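Phospholipase C-beta (PLC-beta) (Sepia officinalis, PDB 3QR0) is a multidomain phospholipase C of the beta class that combines a PH domain, EF-hand-like modules, a TIM-barrel-type core binding a calcium ion, and a C2 domain. Local coordinates at residues Asp184-Ala189 and Asp664-Ser669; Arg228-Gly233 and Ser658-Ser663. One frame throughout, in Å; residues are numbered along the deposited sequence.

Contact 1: Asp184-Ala189 and Asp664-Ser669; sequences DKDDRA and DKQISS
The N-terminal cap of helix 185-198, in the EF-hand-like region, meets Gln666 and its neighbours in the C2 loop that joins strand 650-660 to strand 669-676. Asp184 is the N-cap residue, and one of its carboxylate oxygens turns back over the first turn of the helix. With CG anti to the backbone N (chi1 -175°), OD2 reaches Asp187 N at 3.2 Å, offering its anti lone pair, and takes a weaker bond from Asp186 N. The carboxylate held in this way becomes a surface for the loop. The extended side chain of Gln666 rests its CG methylene against it, 3.6 Å from Asp184 OD1. The amide continues beyond at 27° to the carboxylate plane, the two not stacked, and its end passes on to the next two acidic side chains, Asp186 and Asp187. Both stand with their carboxylate planes turned more than 60° from the amide. Gln666 NE2 stays 3.8 Å from Asp186 CB. Along the backbone, Asp184 N and Asp664 O form a weak, bent bond of 3.4 Å; the hydroxyl of Ser182 is hydrogen-bonded to both atoms and bridges them. On the same side of the amide plane as Asp184 CG, Asp187 OD1 comes within 3.6 Å of Gln666 NE2, too loose to count as a hydrogen bond.

Contact 2: Arg228-Gly233 and Ser658-Ser663; sequences RSEIEG and SAQFLS
Glu230 OE2 receives the hydroxyl of Ser658 in a 2.7 Å hydrogen bond, the direct polar link between Glu230, in the EF-hand-like segment leading into helix 230-238, and strand 650-660 of the C2 domain. The serine donates from above the carboxylate plane, 53° out of it. The same oxygen is held in a salt bridge by Arg228, which grips it side-on with two nitrogens: NE and NH2 each stand 2.9 Å from Glu230 OE2, and that oxygen lies practically in the guanidinium plane. Three donors thus converge on one carboxylate atom. Gln660 adds a different kind of contact. Its amide stacks on one face of the guanidinium, the planes only 16° apart, with NE2 3.3 Å from Arg228 CZ and roughly over the centre of the group. NE2 and the arginine nitrogens are all donors, so this is stacking and not bonding.

Bends in both side chains bring these groups together. Arg228 folds at chi2 and chi3, which returns its guanidinium to the carboxylate two residues along, while Gln660 turns at chi2 (80°) to lay its amide over the guanidinium face. Further out, Arg228 NH1 bonds to Tyr222 OH, NH2 also bonds to His747 NE2, and Gln660 OE1 accepts from Gln151 NE2. Phe764 of strand 761-771 makes a cation-pi contact with Arg228.

All four touching residues are buried. The arginine probably offsets the glutamate charge within its own segment, and such a pairing, with a serine donor added across the boundary, would be expected to keep Glu230 ionised inside the protein.

Both contacts join the EF-hand-like region to the C2 domain, their centres about 15 Å apart. The 228-663 span falls within the longer one, 184 to 669, that contact 1 closes, and the C2 partners run on directly, 658-663 into 664-669. They also touch by packing, Ser669 OG lying 3.6 Å from Leu662 CD1 and Ile667 CD1 4.2 Å from Leu662 CB. Their character differs: the 184-189 contact is at the surface and mainly van der Waals, the 228-233 contact buried and charged. Neither includes a ligand of the calcium ion, which is held by Asn339, Glu368, Asp370 and Glu417.

Contact 1: Asp184-Ala189 and Asp664-Ser669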
ATOM      1  N   ASP A 184      19.196 -13.998  18.492  1.00 47.45           N
ATOM      2  CA  ASP A 184      20.184 -13.477  19.438  1.00 48.31           C
ATOM      3  C   ASP A 184      20.201 -14.289  20.736  1.00 49.02           C
ATOM      4  O   ASP A 184      19.150 -14.649  21.266  1.00 48.59           O
ATOM      5  CB  ASP A 184      19.883 -12.007  19.742  1.00 48.18           C
ATOM      6  CG  ASP A 184      20.938 -11.364  20.615  1.00 49.49           C
ATOM      7  OD1 ASP A 184      21.876 -10.755  20.058  1.00 50.99           O
ATOM      8  OD2 ASP A 184      20.834 -11.472  21.854  1.00 50.74           O
ATOM      9  N   LYS A 185      21.405 -14.553  21.245  1.00 49.83           N
ATOM     10  CA  LYS A 185      21.589 -15.391  22.437  1.00 50.68           C
ATOM     11  C   LYS A 185      21.002 -14.775  23.712  1.00 50.69           C
ATOM     12  O   LYS A 185      20.388 -15.484  24.515  1.00 51.03           O
ATOM     13  CB  LYS A 185      23.077 -15.723  22.643  1.00 51.79           C
ATOM     14  CG  LYS A 185      23.974 -14.523  22.955  1.00 52.81           C
ATOM     15  CD  LYS A 185      25.448 -14.896  22.910  1.00 54.64           C
ATOM     16  CE  LYS A 185      26.329 -13.672  23.128  1.00 55.44           C
ATOM     17  NZ  LYS A 185      27.774 -14.018  23.182  1.00 56.70           N
ATOM     18  N   ASP A 186      21.187 -13.468  23.893  1.00 50.30           N
ATOM     19  CA  ASP A 186      20.663 -12.775  25.071  1.00 50.40           C
ATOM     20  C   ASP A 186      19.136 -12.740  25.059  1.00 49.32           C
ATOM     21  O   ASP A 186      18.496 -12.925  26.094  1.00 49.47           O
ATOM     22  CB  ASP A 186      21.212 -11.346  25.164  1.00 50.60           C
ATOM     23  CG  ASP A 186      22.713 -11.303  25.428  1.00 52.29           C
ATOM     24  OD1 ASP A 186      23.273 -12.301  25.933  1.00 53.61           O
ATOM     25  OD2 ASP A 186      23.334 -10.256  25.138  1.00 53.45           O
ATOM     26  N   ASP A 187      18.560 -12.508  23.883  1.00 48.03           N
ATOM     27  CA  ASP A 187      17.105 -12.466  23.728  1.00 47.05           C
ATOM     28  C   ASP A 187      16.475 -13.848  23.903  1.00 46.64           C
ATOM     29  O   ASP A 187      15.372 -13.972  24.440  1.00 46.29           O
ATOM     30  CB  ASP A 187      16.731 -11.874  22.368  1.00 46.20           C
ATOM     31  CG  ASP A 187      17.151 -10.419  22.227  1.00 46.67           C
ATOM     32  OD1 ASP A 187      17.830  -9.894  23.141  1.00 48.35           O
ATOM     33  OD2 ASP A 187      16.806  -9.799  21.199  1.00 46.99           O
ATOM     34  N   ARG A 188      17.180 -14.883  23.449  1.00 46.45           N
ATOM     35  CA  ARG A 188      16.747 -16.263  23.658  1.00 46.39           C
ATOM     36  C   ARG A 188      16.730 -16.615  25.145  1.00 46.64           C
ATOM     37  O   ARG A 188      15.871 -17.377  25.595  1.00 46.63           O
ATOM     38  CB  ARG A 188      17.646 -17.235  22.885  1.00 46.77           C
ATOM     39  CG  ARG A 188      17.330 -17.287  21.404  1.00 46.69           C
ATOM     40  CD  ARG A 188      18.415 -17.984  20.612  1.00 48.05           C
ATOM     41  NE  ARG A 188      17.908 -18.405  19.308  1.00 48.74           N
ATOM     42  CZ  ARG A 188      17.338 -19.584  19.046  1.00 49.52           C
ATOM     43  NH1 ARG A 188      17.196 -20.511  19.992  1.00 50.26           N
ATOM     44  NH2 ARG A 188      16.909 -19.841  17.817  1.00 49.16           N
ATOM     45  N   ALA A 189      17.671 -16.050  25.899  1.00 46.61           N
ATOM     46  CA  ALA A 189      17.703 -16.205  27.354  1.00 47.02           C
ATOM     47  C   ALA A 189      16.504 -15.513  28.005  1.00 46.29           C
ATOM     48  O   ALA A 189      15.920 -16.042  28.954  1.00 46.59           O
ATOM     49  CB  ALA A 189      19.010 -15.656  27.924  1.00 47.60           C
ATOM     50  N   ASP A 664      15.090  -9.628  14.851  1.00 35.70           N
ATOM     51  CA  ASP A 664      15.457 -10.903  15.477  1.00 37.18           C
ATOM     52  C   ASP A 664      16.883 -10.891  16.053  1.00 38.18           C
ATOM     53  O   ASP A 664      17.328 -11.883  16.636  1.00 39.07           O
ATOM     54  CB  ASP A 664      15.270 -12.076  14.495  1.00 37.46           C
ATOM     55  CG  ASP A 664      15.855 -11.803  13.113  1.00 38.50           C
ATOM     56  OD1 ASP A 664      16.844 -11.049  13.006  1.00 40.98           O
ATOM     57  OD2 ASP A 664      15.312 -12.346  12.125  1.00 41.06           O
ATOM     58  N   LYS A 665      17.589  -9.771  15.886  1.00 38.34           N
ATOM     59  CA  LYS A 665      18.914  -9.575  16.483  1.00 39.08           C
ATOM     60  C   LYS A 665      18.953  -8.263  17.266  1.00 38.82           C
ATOM     61  O   LYS A 665      18.048  -7.437  17.151  1.00 38.16           O
ATOM     62  CB  LYS A 665      20.013  -9.604  15.411  1.00 39.46           C
ATOM     63  CG  LYS A 665      19.758  -8.708  14.198  1.00 40.21           C
ATOM     64  CD  LYS A 665      20.923  -8.747  13.210  1.00 42.42           C
ATOM     65  CE  LYS A 665      20.701  -7.789  12.038  1.00 43.08           C
ATOM     66  NZ  LYS A 665      21.980  -7.443  11.342  1.00 44.62           N
ATOM     67  N   GLN A 666      19.995  -8.087  18.074  1.00 39.16           N
ATOM     68  CA  GLN A 666      20.151  -6.873  18.880  1.00 39.15           C
ATOM     69  C   GLN A 666      20.660  -5.725  18.019  1.00 38.02           C
ATOM     70  O   GLN A 666      21.869  -5.572  17.837  1.00 39.25           O
ATOM     71  CB  GLN A 666      21.107  -7.100  20.061  1.00 40.33           C
ATOM     72  CG  GLN A 666      20.448  -7.726  21.279  1.00 41.70           C
ATOM     73  CD  GLN A 666      21.349  -7.745  22.501  1.00 44.02           C
ATOM     74  OE1 GLN A 666      22.570  -7.617  22.394  1.00 46.21           O
ATOM     75  NE2 GLN A 666      20.746  -7.899  23.672  1.00 45.73           N
ATOM     76  N   ILE A 667      19.734  -4.919  17.505  1.00 35.81           N
ATOM     77  CA  ILE A 667      20.074  -3.748  16.694  1.00 34.43           C
ATOM     78  C   ILE A 667      20.008  -2.463  17.516  1.00 33.67           C
ATOM     79  O   ILE A 667      19.426  -2.432  18.603  1.00 33.72           O
ATOM     80  CB  ILE A 667      19.133  -3.600  15.467  1.00 33.46           C
ATOM     81  CG1 ILE A 667      17.672  -3.426  15.902  1.00 32.92           C
ATOM     82  CG2 ILE A 667      19.265  -4.806  14.549  1.00 32.88           C
ATOM     83  CD1 ILE A 667      16.803  -2.760  14.863  1.00 31.98           C
ATOM     84  N   SER A 668      20.627  -1.412  16.988  1.00 32.68           N
ATOM     85  CA  SER A 668      20.462  -0.060  17.506  1.00 31.95           C
ATOM     86  C   SER A 668      19.520   0.664  16.548  1.00 30.57           C
ATOM     87  O   SER A 668      19.672   0.542  15.333  1.00 30.34           O
ATOM     88  CB  SER A 668      21.808   0.657  17.581  1.00 32.66           C
ATOM     89  OG  SER A 668      22.708  -0.055  18.415  1.00 33.13           O
ATOM     90  N   SER A 669      18.542   1.391  17.078  1.00 29.36           N
ATOM     91  CA  SER A 669      17.506   1.997  16.238  1.00 27.85           C
ATOM     92  C   SER A 669      17.161   3.425  16.621  1.00 27.54           C
ATOM     93  O   SER A 669      17.437   3.875  17.731  1.00 27.64           O
ATOM     94  CB  SER A 669      16.230   1.160  16.291  1.00 27.33           C
ATOM     95  OG  SER A 669      15.605   1.259  17.558  1.00 27.00           O
TER

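Contact 2: Arg228-Gly233 and Ser658-Ser663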
ATOM      1  N   ARG A 228       7.398  -3.243  29.101  1.00 36.38           N
ATOM      2  CA  ARG A 228       6.658  -2.087  28.617  1.00 35.28           C
ATOM      3  C   ARG A 228       6.581  -1.056  29.755  1.00 35.75           C
ATOM      4  O   ARG A 228       5.508  -0.775  30.295  1.00 35.50           O
ATOM      5  CB  ARG A 228       5.271  -2.521  28.138  1.00 34.51           C
ATOM      6  CG  ARG A 228       5.293  -3.590  27.027  1.00 33.36           C
ATOM      7  CD  ARG A 228       5.933  -3.079  25.737  1.00 31.63           C
ATOM      8  NE  ARG A 228       5.307  -1.833  25.300  1.00 29.94           N
ATOM      9  CZ  ARG A 228       4.220  -1.744  24.537  1.00 28.86           C
ATOM     10  NH1 ARG A 228       3.614  -2.833  24.066  1.00 28.22           N
ATOM     11  NH2 ARG A 228       3.741  -0.543  24.236  1.00 28.24           N
ATOM     12  N   SER A 229       7.745  -0.497  30.089  1.00 35.86           N
ATOM     13  CA  SER A 229       7.926   0.419  31.222  1.00 36.61           C
ATOM     14  C   SER A 229       6.977   1.602  31.216  1.00 36.02           C
ATOM     15  O   SER A 229       6.583   2.086  32.278  1.00 36.84           O
ATOM     16  CB  SER A 229       9.356   0.971  31.222  1.00 36.95           C
ATOM     17  OG  SER A 229      10.300  -0.064  31.394  1.00 38.10           O
ATOM     18  N   GLU A 230       6.646   2.073  30.017  1.00 34.71           N
ATOM     19  CA  GLU A 230       5.783   3.234  29.831  1.00 34.19           C
ATOM     20  C   GLU A 230       4.372   3.068  30.402  1.00 34.15           C
ATOM     21  O   GLU A 230       3.710   4.057  30.712  1.00 33.98           O
ATOM     22  CB  GLU A 230       5.681   3.586  28.337  1.00 33.34           C
ATOM     23  CG  GLU A 230       4.980   2.529  27.441  1.00 32.47           C
ATOM     24  CD  GLU A 230       5.932   1.502  26.841  1.00 32.46           C
ATOM     25  OE1 GLU A 230       6.981   1.220  27.456  1.00 32.65           O
ATOM     26  OE2 GLU A 230       5.627   0.968  25.747  1.00 31.41           O
ATOM     27  N   ILE A 231       3.909   1.825  30.522  1.00 33.99           N
ATOM     28  CA  ILE A 231       2.515   1.563  30.868  1.00 34.10           C
ATOM     29  C   ILE A 231       2.197   1.998  32.302  1.00 34.65           C
ATOM     30  O   ILE A 231       1.083   2.427  32.575  1.00 34.45           O
ATOM     31  CB  ILE A 231       2.134   0.073  30.648  1.00 33.92           C
ATOM     32  CG1 ILE A 231       2.302  -0.316  29.174  1.00 33.72           C
ATOM     33  CG2 ILE A 231       0.701  -0.190  31.068  1.00 34.33           C
ATOM     34  CD1 ILE A 231       1.408   0.462  28.207  1.00 33.61           C
ATOM     35  N   GLU A 232       3.183   1.911  33.196  1.00 35.22           N
ATOM     36  CA  GLU A 232       3.006   2.316  34.592  1.00 36.17           C
ATOM     37  C   GLU A 232       2.618   3.793  34.708  1.00 35.56           C
ATOM     38  O   GLU A 232       1.612   4.131  35.337  1.00 35.40           O
ATOM     39  CB  GLU A 232       4.285   2.040  35.399  1.00 37.45           C
ATOM     40  CG  GLU A 232       4.171   2.303  36.902  1.00 40.31           C
ATOM     41  CD  GLU A 232       3.170   1.389  37.592  1.00 43.82           C
ATOM     42  OE1 GLU A 232       3.254   0.151  37.404  1.00 46.56           O
ATOM     43  OE2 GLU A 232       2.302   1.908  38.330  1.00 46.55           O
ATOM     44  N   GLY A 233       3.422   4.663  34.108  1.00 34.75           N
ATOM     45  CA  GLY A 233       3.129   6.092  34.085  1.00 34.33           C
ATOM     46  C   GLY A 233       1.815   6.410  33.388  1.00 33.32           C
ATOM     47  O   GLY A 233       1.064   7.273  33.836  1.00 33.30           O
ATOM     48  N   SER A 658       7.957   4.066  22.410  1.00 25.32           N
ATOM     49  CA  SER A 658       8.707   2.820  22.363  1.00 25.50           C
ATOM     50  C   SER A 658       8.448   2.063  21.066  1.00 24.52           C
ATOM     51  O   SER A 658       7.650   2.489  20.236  1.00 23.51           O
ATOM     52  CB  SER A 658       8.331   1.944  23.559  1.00 26.01           C
ATOM     53  OG  SER A 658       6.985   1.512  23.472  1.00 25.97           O
ATOM     54  N   ALA A 659       9.147   0.947  20.898  1.00 24.62           N
ATOM     55  CA  ALA A 659       8.906   0.038  19.783  1.00 24.40           C
ATOM     56  C   ALA A 659       9.035  -1.399  20.251  1.00 24.86           C
ATOM     57  O   ALA A 659       9.692  -1.671  21.253  1.00 25.57           O
ATOM     58  CB  ALA A 659       9.870   0.315  18.637  1.00 23.82           C
ATOM     59  N   GLN A 660       8.383  -2.308  19.531  1.00 25.05           N
ATOM     60  CA  GLN A 660       8.408  -3.727  19.855  1.00 25.65           C
ATOM     61  C   GLN A 660       8.806  -4.553  18.642  1.00 25.74           C
ATOM     62  O   GLN A 660       8.355  -4.287  17.529  1.00 24.91           O
ATOM     63  CB  GLN A 660       7.038  -4.198  20.346  1.00 25.77           C
ATOM     64  CG  GLN A 660       6.535  -3.479  21.601  1.00 26.53           C
ATOM     65  CD  GLN A 660       5.929  -2.126  21.305  1.00 26.51           C
ATOM     66  OE1 GLN A 660       5.095  -1.989  20.403  1.00 27.83           O
ATOM     67  NE2 GLN A 660       6.346  -1.109  22.059  1.00 27.15           N
ATOM     68  N   PHE A 661       9.652  -5.553  18.878  1.00 26.54           N
ATOM     69  CA  PHE A 661       9.974  -6.578  17.889  1.00 27.14           C
ATOM     70  C   PHE A 661      10.459  -6.004  16.571  1.00 27.08           C
ATOM     71  O   PHE A 661      10.003  -6.408  15.507  1.00 26.31           O
ATOM     72  CB  PHE A 661       8.765  -7.484  17.651  1.00 26.99           C
ATOM     73  CG  PHE A 661       8.251  -8.137  18.892  1.00 28.29           C
ATOM     74  CD1 PHE A 661       9.010  -9.089  19.550  1.00 30.94           C
ATOM     75  CD2 PHE A 661       7.006  -7.804  19.401  1.00 29.88           C
ATOM     76  CE1 PHE A 661       8.537  -9.700  20.700  1.00 31.51           C
ATOM     77  CE2 PHE A 661       6.526  -8.415  20.542  1.00 30.81           C
ATOM     78  CZ  PHE A 661       7.294  -9.361  21.196  1.00 30.96           C
ATOM     79  N   LEU A 662      11.384  -5.056  16.649  1.00 27.98           N
ATOM     80  CA  LEU A 662      11.955  -4.466  15.442  1.00 28.66           C
ATOM     81  C   LEU A 662      12.819  -5.460  14.675  1.00 29.83           C
ATOM     82  O   LEU A 662      12.925  -5.366  13.457  1.00 29.68           O
ATOM     83  CB  LEU A 662      12.782  -3.227  15.778  1.00 28.52           C
ATOM     84  CG  LEU A 662      11.999  -2.019  16.283  1.00 28.10           C
ATOM     85  CD1 LEU A 662      12.958  -0.855  16.477  1.00 27.59           C
ATOM     86  CD2 LEU A 662      10.863  -1.640  15.324  1.00 26.05           C
ATOM     87  N   SER A 663      13.434  -6.407  15.384  1.00 31.74           N
ATOM     88  CA  SER A 663      14.384  -7.319  14.758  1.00 33.08           C
ATOM     89  C   SER A 663      14.611  -8.602  15.553  1.00 34.55           C
ATOM     90  O   SER A 663      14.384  -8.652  16.766  1.00 34.76           O
ATOM     91  CB  SER A 663      15.722  -6.601  14.564  1.00 33.58           C
ATOM     92  OG  SER A 663      16.694  -7.482  14.036  1.00 34.47           O
TER